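Local coordinates for mandalate racemase/muconate lactonizing enzyme (PDB 4E4U), which is of unproven activity but probably abstracts a proton next to the carboxylate of its substrate, as mandelate racemase-like enzymes of the enolase superfamily do, at residues V4-H9 and V26-D31; G20-F25 and F45-M50; G176-L181 and P214-R219. All blocks are in the same frame, centred on the assembly; numbering follows the deposited sequence. Where two conformers were deposited one is given.

How the contacts relate
Contacts 1 and 2 belong to the N-terminal domain, share strand 22-30 and interleave along the sequence; their centres are about 17 Å apart and they meet where H9 O lies 2.9 Å from F25 N. Contact 1 pairs strand 22-30 with strand 3-12, and contact 2 sets the start of helix 47-61 on the first half of strand 22-30. Contact 3 comes later, in the barrel domain, joining the loop before helix 181-198 to helix 214-224; its centre is about 46 Å from that of contact 1 and about 32 Å from that of contact 2. Contacts 2 and 3 also border different neighbouring subunits, so both domains take part in the assembly.

Contact 1 of 3, residues V4-H9 and V26-D31; sequences VSLETH and VKLKTD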
loop_
_atom_site.group_PDB
_atom_site.type_symbol
_atom_site.label_atom_id
_atom_site.label_comp_id
_atom_site.label_asym_id
_atom_site.label_seq_id
_atom_site.Cartn_x
_atom_site.Cartn_y
_atom_site.Cartn_z
ATOM N N VAL A 4 -7.403 -29.379 -41.944
ATOM C CA VAL A 4 -8.174 -29.128 -43.159
ATOM C C VAL A 4 -9.685 -29.203 -42.966
ATOM O O VAL A 4 -10.439 -28.765 -43.835
ATOM C CB VAL A 4 -7.754 -30.059 -44.323
ATOM C CG1 VAL A 4 -6.298 -29.823 -44.695
ATOM C CG2 VAL A 4 -7.994 -31.531 -43.969
ATOM N N SER A 5 -10.138 -29.746 -41.840
ATOM C CA SER A 5 -11.578 -29.878 -41.631
ATOM C C SER A 5 -11.986 -29.960 -40.167
ATOM O O SER A 5 -11.195 -30.345 -39.303
ATOM C CB SER A 5 -12.129 -31.090 -42.383
ATOM O OG SER A 5 -11.626 -32.291 -41.839
ATOM N N LEU A 6 -13.246 -29.606 -39.928
ATOM C CA LEU A 6 -13.854 -29.598 -38.610
ATOM C C LEU A 6 -15.227 -30.250 -38.682
ATOM O O LEU A 6 -15.973 -30.033 -39.640
ATOM C CB LEU A 6 -14.040 -28.153 -38.141
ATOM C CG LEU A 6 -15.129 -27.939 -37.082
ATOM C CD1 LEU A 6 -14.630 -28.387 -35.733
ATOM C CD2 LEU A 6 -15.612 -26.494 -37.047
ATOM N N GLU A 7 -15.557 -31.040 -37.663
ATOM C CA GLU A 7 -16.930 -31.474 -37.417
ATOM C C GLU A 7 -17.299 -31.078 -36.000
ATOM O O GLU A 7 -16.503 -31.268 -35.076
ATOM C CB GLU A 7 -17.057 -32.992 -37.510
ATOM C CG GLU A 7 -16.793 -33.609 -38.862
ATOM C CD GLU A 7 -16.898 -35.129 -38.809
ATOM O OE1 GLU A 7 -17.240 -35.670 -37.733
ATOM O OE2 GLU A 7 -16.634 -35.787 -39.836
ATOM N N THR A 8 -18.508 -30.556 -35.822
ATOM C CA THR A 8 -19.019 -30.237 -34.494
ATOM C C THR A 8 -20.131 -31.207 -34.129
ATOM O O THR A 8 -21.033 -31.457 -34.931
ATOM C CB THR A 8 -19.561 -28.804 -34.450
ATOM O OG1 THR A 8 -18.488 -27.895 -34.712
ATOM C CG2 THR A 8 -20.173 -28.492 -33.086
ATOM N N HIS A 9 -20.056 -31.764 -32.927
ATOM C CA HIS A 9 -21.067 -32.691 -32.447
ATOM C C HIS A 9 -21.536 -32.243 -31.077
ATOM O O HIS A 9 -20.779 -32.306 -30.109
ATOM C CB HIS A 9 -20.501 -34.112 -32.375
ATOM C CG HIS A 9 -20.042 -34.636 -33.698
ATOM N ND1 HIS A 9 -20.907 -35.180 -34.621
ATOM C CD2 HIS A 9 -18.811 -34.685 -34.261
ATOM C CE1 HIS A 9 -20.231 -35.539 -35.697
ATOM N NE2 HIS A 9 -18.954 -35.249 -35.503
ATOM N N VAL A 26 -15.666 -31.073 -30.735
ATOM C CA VAL A 26 -15.158 -30.763 -32.065
ATOM C C VAL A 26 -14.161 -31.833 -32.496
ATOM O O VAL A 26 -13.376 -32.333 -31.678
ATOM C CB VAL A 26 -14.502 -29.363 -32.114
ATOM C CG1 VAL A 26 -15.561 -28.277 -31.957
ATOM C CG2 VAL A 26 -13.415 -29.228 -31.045
ATOM N N LYS A 27 -14.221 -32.209 -33.770
ATOM C CA LYS A 27 -13.270 -33.157 -34.343
ATOM C C LYS A 27 -12.524 -32.494 -35.491
ATOM O O LYS A 27 -13.139 -31.966 -36.418
ATOM C CB LYS A 27 -13.979 -34.432 -34.812
ATOM C CG LYS A 27 -14.466 -35.312 -33.669
ATOM C CD LYS A 27 -15.173 -36.576 -34.168
ATOM C CE LYS A 27 -14.230 -37.509 -34.920
ATOM N NZ LYS A 27 -14.911 -38.731 -35.416
ATOM N N LEU A 28 -11.196 -32.497 -35.408
ATOM C CA LEU A 28 -10.351 -31.922 -36.447
ATOM C C LEU A 28 -9.651 -33.018 -37.215
ATOM O O LEU A 28 -9.282 -34.048 -36.645
ATOM C CB LEU A 28 -9.283 -31.024 -35.826
ATOM C CG LEU A 28 -9.771 -29.891 -34.932
ATOM C CD1 LEU A 28 -8.585 -29.082 -34.431
ATOM C CD2 LEU A 28 -10.748 -29.014 -35.701
ATOM N N LYS A 29 -9.451 -32.805 -38.509
ATOM C CA LYS A 29 -8.646 -33.731 -39.292
ATOM C C LYS A 29 -7.550 -32.966 -40.020
ATOM O O LYS A 29 -7.756 -31.828 -40.461
ATOM C CB LYS A 29 -9.506 -34.525 -40.280
ATOM C CG LYS A 29 -8.873 -35.846 -40.713
ATOM C CD LYS A 29 -9.859 -36.732 -41.462
ATOM C CE LYS A 29 -9.378 -38.181 -41.497
ATOM N NZ LYS A 29 -9.340 -38.729 -42.880
ATOM N N THR A 30 -6.379 -33.586 -40.116
ATOM C CA THR A 30 -5.258 -32.997 -40.835
ATOM C C THR A 30 -5.219 -33.476 -42.281
ATOM O O THR A 30 -5.920 -34.427 -42.655
ATOM C CB THR A 30 -3.920 -33.366 -40.195
ATOM O OG1 THR A 30 -3.700 -34.776 -40.338
ATOM C CG2 THR A 30 -3.896 -32.980 -38.718
ATOM N N ASP A 31 -4.375 -32.829 -43.082
ATOM C CA ASP A 31 -4.207 -33.185 -44.481
ATOM C C ASP A 31 -3.619 -34.581 -44.666
ATOM O O ASP A 31 -3.813 -35.198 -45.709
ATOM C CB ASP A 31 -3.372 -32.129 -45.222
ATOM C CG ASP A 31 -2.025 -31.845 -44.557
ATOM O OD1 ASP A 31 -1.806 -32.199 -43.372
ATOM O OD2 ASP A 31 -1.181 -31.222 -45.236
HETATM O O HOH W 1 -16.830 -38.306 -37.232
#
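E7 and K27 form an antiparallel hydrogen-bonded pair, E7 N reaching K27 O at 2.9 Å and K27 N returning to E7 O at 2.8 Å. On the face that carries their side chains, H9 NE2 donates to E7 OE1 at 2.8 Å; this oxygen lies almost in the H9 ring plane, while NE2 meets its anti side, 22° out of the carboxylate plane. A water bridges E7 OE1 to K27 NZ; the opposite charges, too far apart for a salt bridge, probably favour the ionised carboxylate. Lysine suits this outer face, its CD lying against H9 CD2. At the far end, K29 N binds S5 O at 3.1 Å, and K29 O takes V4 N at 2.9 Å and, weakly, S5 N: a classic beta bulge in the hairpin of strands 3-12 and 22-30 that opens the N-terminal domain. The face of L6, T8, V26 and L28 is mostly apolar. L6, with CG anti to its backbone N (chi1 157°), lays CD1 3.8 Å from V26 CB and 3.9 Å from L28 CD2. Helix 47-61 covers L6 and helix 88-109 covers L28, which suits branched aliphatics. From the bulge itself V4 CG1 reaches D31 CB at 3.8 Å.

Contact 2 of 3, residues G20-F25 and F45-M50; sequences GMYWIF and FGPKAM
Y22 and P47 make the tight part of this contact. In the conformer described, the pyrrolidine ring comes in over one face of the phenol: P47 CG sits 4.2 Å from the ring centroid, offset toward the rim and 15° off the normal, a CH-pi contact, and P47 CD approaches Y22 CZ at 3.6 Å. With chi1 at 52°, CG of Y22 sits between the backbone N and the carbonyl carbon, which sends the ring across to the helix start. Proline fits there, since the first turn of helix 47-61 asks no hydrogen bond of its nitrogen. The I24 side is looser: I24 CD1 lies against CE and CG of M50, CE at 4.1 Å, the methionine being bent at chi2 and chi3. I10 lies beside both Y22 and P47, while I40 touches I24 and M50. The polar side is looser too and is filled in by a water, which accepts from Y22 OH and donates to F45 O, both at 2.7 Å. G46 N, at the N-cap, bonds to D56 of a neighbouring subunit. Strand and helix are thus probably joined by dispersion and CH-pi attraction, and the water gives the hydroxyl one link, to F45 O just before the helix.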
loop_
_atom_site.group_PDB
_atom_site.type_symbol
_atom_site.label_atom_id
_atom_site.label_comp_id
_atom_site.label_asym_id
_atom_site.label_seq_id
_atom_site.Cartn_x
_atom_site.Cartn_y
_atom_site.Cartn_z
ATOM N N GLY A 20 -24.613 -32.077 -17.011
ATOM C CA GLY A 20 -25.266 -31.003 -17.741
ATOM C C GLY A 20 -26.177 -31.453 -18.866
ATOM O O GLY A 20 -26.395 -32.644 -19.064
ATOM N N MET A 21 -26.714 -30.492 -19.612
ATOM C CA MET A 21 -27.695 -30.792 -20.651
ATOM C C MET A 21 -27.097 -31.295 -21.965
ATOM O O MET A 21 -27.705 -32.105 -22.655
ATOM C CB MET A 21 -28.561 -29.558 -20.922
ATOM C CG MET A 21 -29.313 -29.035 -19.704
ATOM S SD MET A 21 -30.315 -30.308 -18.913
ATOM C CE MET A 21 -31.425 -30.755 -20.240
ATOM N N TYR A 22 -25.924 -30.795 -22.329
ATOM C CA TYR A 22 -25.307 -31.178 -23.596
ATOM C C TYR A 22 -23.813 -30.966 -23.518
ATOM O O TYR A 22 -23.336 -30.139 -22.741
ATOM C CB TYR A 22 -25.899 -30.392 -24.784
ATOM C CG TYR A 22 -25.888 -28.900 -24.565
ATOM C CD1 TYR A 22 -24.743 -28.144 -24.815
ATOM C CD2 TYR A 22 -27.007 -28.246 -24.067
ATOM C CE1 TYR A 22 -24.718 -26.778 -24.580
ATOM C CE2 TYR A 22 -26.996 -26.884 -23.838
ATOM C CZ TYR A 22 -25.851 -26.155 -24.087
ATOM O OH TYR A 22 -25.859 -24.804 -23.844
ATOM N N TRP A 23 -23.081 -31.721 -24.326
ATOM C CA TRP A 23 -21.636 -31.565 -24.429
ATOM C C TRP A 23 -21.274 -31.179 -25.853
ATOM O O TRP A 23 -21.812 -31.735 -26.812
ATOM C CB TRP A 23 -20.926 -32.857 -24.025
ATOM C CG TRP A 23 -21.215 -33.272 -22.612
ATOM C CD1 TRP A 23 -21.518 -32.449 -21.558
ATOM C CD2 TRP A 23 -21.252 -34.612 -22.097
ATOM N NE1 TRP A 23 -21.725 -33.197 -20.420
ATOM C CE2 TRP A 23 -21.568 -34.526 -20.725
ATOM C CE3 TRP A 23 -21.039 -35.873 -22.666
ATOM C CZ2 TRP A 23 -21.693 -35.659 -19.914
ATOM C CZ3 TRP A 23 -21.155 -36.998 -21.855
ATOM C CH2 TRP A 23 -21.477 -36.882 -20.498
ATOM N N ILE A 24 -20.370 -30.211 -25.977
ATOM C CA ILE A 24 -19.981 -29.685 -27.278
ATOM C C ILE A 24 -18.625 -30.236 -27.684
ATOM O O ILE A 24 -17.602 -29.850 -27.111
ATOM C CB ILE A 24 -19.900 -28.144 -27.250
ATOM C CG1 ILE A 24 -21.215 -27.538 -26.755
ATOM C CG2 ILE A 24 -19.550 -27.614 -28.629
ATOM C CD1 ILE A 24 -21.131 -26.039 -26.491
ATOM N N PHE A 25 -18.609 -31.126 -28.673
ATOM C CA PHE A 25 -17.359 -31.722 -29.135
ATOM C C PHE A 25 -16.968 -31.190 -30.502
ATOM O O PHE A 25 -17.830 -30.905 -31.335
ATOM C CB PHE A 25 -17.470 -33.251 -29.212
ATOM C CG PHE A 25 -17.816 -33.906 -27.905
ATOM C CD1 PHE A 25 -16.978 -33.790 -26.804
ATOM C CD2 PHE A 25 -18.976 -34.664 -27.783
ATOM C CE1 PHE A 25 -17.299 -34.405 -25.601
ATOM C CE2 PHE A 25 -19.294 -35.280 -26.591
ATOM C CZ PHE A 25 -18.461 -35.147 -25.495
ATOM N N PHE A 45 -24.517 -18.653 -24.690
ATOM C CA PHE A 45 -25.504 -18.823 -25.755
ATOM C C PHE A 45 -25.762 -20.304 -25.944
ATOM O O PHE A 45 -24.877 -21.121 -25.683
ATOM C CB PHE A 45 -24.997 -18.237 -27.077
ATOM C CG PHE A 45 -24.368 -16.888 -26.931
ATOM C CD1 PHE A 45 -25.120 -15.802 -26.499
ATOM C CD2 PHE A 45 -23.021 -16.700 -27.212
ATOM C CE1 PHE A 45 -24.534 -14.549 -26.349
ATOM C CE2 PHE A 45 -22.433 -15.451 -27.059
ATOM C CZ PHE A 45 -23.192 -14.371 -26.628
ATOM N N GLY A 46 -26.964 -20.640 -26.414
ATOM C CA GLY A 46 -27.364 -22.021 -26.629
ATOM C C GLY A 46 -26.705 -22.695 -27.817
ATOM O O GLY A 46 -26.044 -22.043 -28.624
ATOM N N PRO A 47 -26.863 -24.016 -27.918
ATOM C CA PRO A 47 -26.206 -24.811 -28.960
ATOM C C PRO A 47 -26.562 -24.413 -30.400
ATOM O O PRO A 47 -25.737 -24.633 -31.287
ATOM C CB PRO A 47 -26.658 -26.246 -28.644
ATOM C CG PRO A 47 -27.864 -26.090 -27.743
ATOM C CD PRO A 47 -27.577 -24.862 -26.948
ATOM N N LYS A 48 -27.740 -23.836 -30.634
ATOM C CA LYS A 48 -28.103 -23.367 -31.975
ATOM C C LYS A 48 -27.219 -22.205 -32.426
ATOM O O LYS A 48 -26.938 -22.035 -33.613
ATOM C CB LYS A 48 -29.571 -22.952 -32.011
ATOM C CG LYS A 48 -30.172 -22.846 -33.397
ATOM C CD LYS A 48 -31.674 -23.099 -33.341
ATOM C CE LYS A 48 -32.019 -24.047 -32.190
ATOM N NZ LYS A 48 -33.162 -24.955 -32.488
ATOM N N ALA A 49 -26.778 -21.399 -31.473
ATOM C CA ALA A 49 -25.843 -20.328 -31.772
ATOM C C ALA A 49 -24.406 -20.844 -31.776
ATOM O O ALA A 49 -23.576 -20.365 -32.548
ATOM C CB ALA A 49 -25.998 -19.199 -30.769
ATOM N N MET A 50 -24.106 -21.818 -30.919
ATOM C CA MET A 50 -22.734 -22.307 -30.801
ATOM C C MET A 50 -22.219 -22.948 -32.089
ATOM O O MET A 50 -21.051 -22.797 -32.425
ATOM C CB MET A 50 -22.587 -23.272 -29.621
ATOM C CG MET A 50 -22.673 -22.579 -28.263
ATOM S SD MET A 50 -21.412 -21.318 -28.017
ATOM C CE MET A 50 -19.944 -22.330 -27.880
HETATM O O HOH W 2 -23.903 -23.624 -25.200
#

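Contact 3 of 3, residues G176-L181 and P214-R219; sequences GHQLSL and PSSAIR
The loop 176-180, running into helix 181-198, passes the first turns of helix 214-224, coming nearest where the CA atoms of Q178 and S216 are 5.1 Å apart. S216 points at the loop with OG turned away from the backbone N (chi1 178°), and that oxygen accepts L179 N at 3.0 Å, a bond of 160°. A small serine suits the spot: it lets the loop close in on the helix while giving the loop N-H a partner. Q178 lays its amide across the helix, its chain bent at chi2, and uses both ends. NE2 donates to S215 OG at 3.0 Å, with the hydroxyl 4° from the amide plane; OE1 accepts R219 NH1 at 3.0 Å, a more bent bond in which the donor is tilted from the carbonyl plane. One water donates to Q178 OE1 and L179 O and accepts from S216 OG, and another accepts from R219 NH1 and donates to L179 O. At the guanidinium edge L181 CD2 lies in plane, 3.5 Å from R219 NH2. The main partners of the arginine lie across a subunit interface, where NE and NH2 form salt bridges with D228 and D203 of a neighbouring subunit; Q178 NE2 also bonds to Q305 of that subunit. S180 caps helix 181-198 by bonding V183 N, so the loop meets two successive barrel helices. Here glutamine supplies both a donor and an acceptor in a buried place, and the acceptor end helps fix an arginine whose charge is probably balanced by the two aspartates of the adjoining subunit.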
loop_
_atom_site.group_PDB
_atom_site.type_symbol
_atom_site.label_atom_id
_atom_site.label_comp_id
_atom_site.label_asym_id
_atom_site.label_seq_id
_atom_site.Cartn_x
_atom_site.Cartn_y
_atom_site.Cartn_z
ATOM N N GLY A 176 -24.685 -11.417 -6.074
ATOM C CA GLY A 176 -24.759 -11.984 -4.739
ATOM C C GLY A 176 -25.884 -11.464 -3.866
ATOM O O GLY A 176 -26.369 -10.343 -4.045
ATOM N N HIS A 177 -26.290 -12.291 -2.908
ATOM C CA HIS A 177 -27.303 -11.907 -1.933
ATOM C C HIS A 177 -26.848 -12.320 -0.528
ATOM O O HIS A 177 -25.744 -12.846 -0.345
ATOM C CB HIS A 177 -28.672 -12.488 -2.301
ATOM C CG HIS A 177 -28.669 -13.975 -2.473
ATOM N ND1 HIS A 177 -28.716 -14.580 -3.708
ATOM C CD2 HIS A 177 -28.602 -14.973 -1.562
ATOM C CE1 HIS A 177 -28.697 -15.894 -3.552
ATOM N NE2 HIS A 177 -28.626 -16.157 -2.257
ATOM N N GLN A 178 -27.688 -12.063 0.464
ATOM C CA GLN A 178 -27.335 -12.316 1.859
ATOM C C GLN A 178 -28.135 -13.517 2.362
ATOM O O GLN A 178 -29.356 -13.430 2.525
ATOM C CB GLN A 178 -27.620 -11.062 2.695
ATOM C CG GLN A 178 -27.245 -11.159 4.173
ATOM C CD GLN A 178 -25.773 -10.873 4.482
ATOM O OE1 GLN A 178 -25.184 -11.532 5.344
ATOM N NE2 GLN A 178 -25.194 -9.864 3.831
ATOM N N LEU A 179 -27.457 -14.642 2.595
ATOM C CA LEU A 179 -28.146 -15.868 3.004
ATOM C C LEU A 179 -28.911 -15.682 4.305
ATOM O O LEU A 179 -28.425 -15.051 5.242
ATOM C CB LEU A 179 -27.159 -17.018 3.199
ATOM C CG LEU A 179 -26.301 -17.403 2.001
ATOM C CD1 LEU A 179 -25.401 -18.576 2.374
ATOM C CD2 LEU A 179 -27.161 -17.740 0.791
ATOM N N SER A 180 -30.107 -16.257 4.364
ATOM C CA SER A 180 -30.913 -16.224 5.581
ATOM C C SER A 180 -30.294 -17.084 6.677
ATOM O O SER A 180 -29.474 -17.961 6.408
ATOM C CB SER A 180 -32.310 -16.764 5.294
ATOM O OG SER A 180 -32.253 -18.171 5.125
ATOM N N LEU A 181 -30.714 -16.848 7.915
ATOM C CA LEU A 181 -30.279 -17.683 9.034
ATOM C C LEU A 181 -30.629 -19.154 8.824
ATOM O O LEU A 181 -29.837 -20.030 9.157
ATOM C CB LEU A 181 -30.897 -17.199 10.343
ATOM C CG LEU A 181 -30.353 -15.862 10.837
ATOM C CD1 LEU A 181 -31.275 -15.319 11.913
ATOM C CD2 LEU A 181 -28.928 -16.009 11.360
ATOM N N PRO A 214 -19.860 -10.647 -0.331
ATOM C CA PRO A 214 -18.769 -11.010 0.587
ATOM C C PRO A 214 -19.146 -10.992 2.065
ATOM O O PRO A 214 -18.684 -11.855 2.805
ATOM C CB PRO A 214 -17.670 -9.974 0.285
ATOM C CG PRO A 214 -18.269 -8.995 -0.653
ATOM C CD PRO A 214 -19.448 -9.631 -1.311
ATOM N N SER A 215 -19.983 -10.059 2.501
ATOM C CA SER A 215 -20.309 -10.006 3.923
ATOM C C SER A 215 -21.060 -11.268 4.370
ATOM O O SER A 215 -20.896 -11.741 5.507
ATOM C CB SER A 215 -21.099 -8.739 4.262
ATOM O OG SER A 215 -22.407 -8.798 3.723
ATOM N N SER A 216 -21.869 -11.820 3.472
ATOM C CA SER A 216 -22.605 -13.052 3.742
ATOM C C SER A 216 -21.682 -14.260 3.699
ATOM O O SER A 216 -21.760 -15.145 4.557
ATOM C CB SER A 216 -23.754 -13.205 2.745
ATOM O OG SER A 216 -24.474 -14.409 2.946
ATOM N N ALA A 217 -20.794 -14.298 2.706
ATOM C CA ALA A 217 -19.799 -15.365 2.620
ATOM C C ALA A 217 -18.937 -15.435 3.875
ATOM O O ALA A 217 -18.592 -16.518 4.341
ATOM C CB ALA A 217 -18.934 -15.200 1.383
ATOM N N ILE A 218 -18.586 -14.281 4.427
ATOM C CA ILE A 218 -17.801 -14.244 5.658
ATOM C C ILE A 218 -18.590 -14.793 6.855
ATOM O O ILE A 218 -18.061 -15.592 7.646
ATOM C CB ILE A 218 -17.245 -12.820 5.911
ATOM C CG1 ILE A 218 -16.164 -12.519 4.867
ATOM C CG2 ILE A 218 -16.695 -12.675 7.333
ATOM C CD1 ILE A 218 -15.798 -11.053 4.783
ATOM N N ARG A 219 -19.858 -14.398 6.984
ATOM C CA ARG A 219 -20.726 -14.966 8.022
ATOM C C ARG A 219 -20.788 -16.488 7.907
ATOM O O ARG A 219 -20.692 -17.204 8.906
ATOM C CB ARG A 219 -22.139 -14.372 7.959
ATOM C CG ARG A 219 -22.233 -12.956 8.505
ATOM C CD ARG A 219 -23.637 -12.409 8.368
ATOM N NE ARG A 219 -24.616 -13.142 9.171
ATOM C CZ ARG A 219 -25.930 -13.082 8.980
ATOM N NH1 ARG A 219 -26.432 -12.330 8.005
ATOM N NH2 ARG A 219 -26.745 -13.776 9.761
HETATM O O HOH W 3 -25.645 -14.321 5.417
HETATM O O HOH W 4 -29.007 -13.087 7.028
#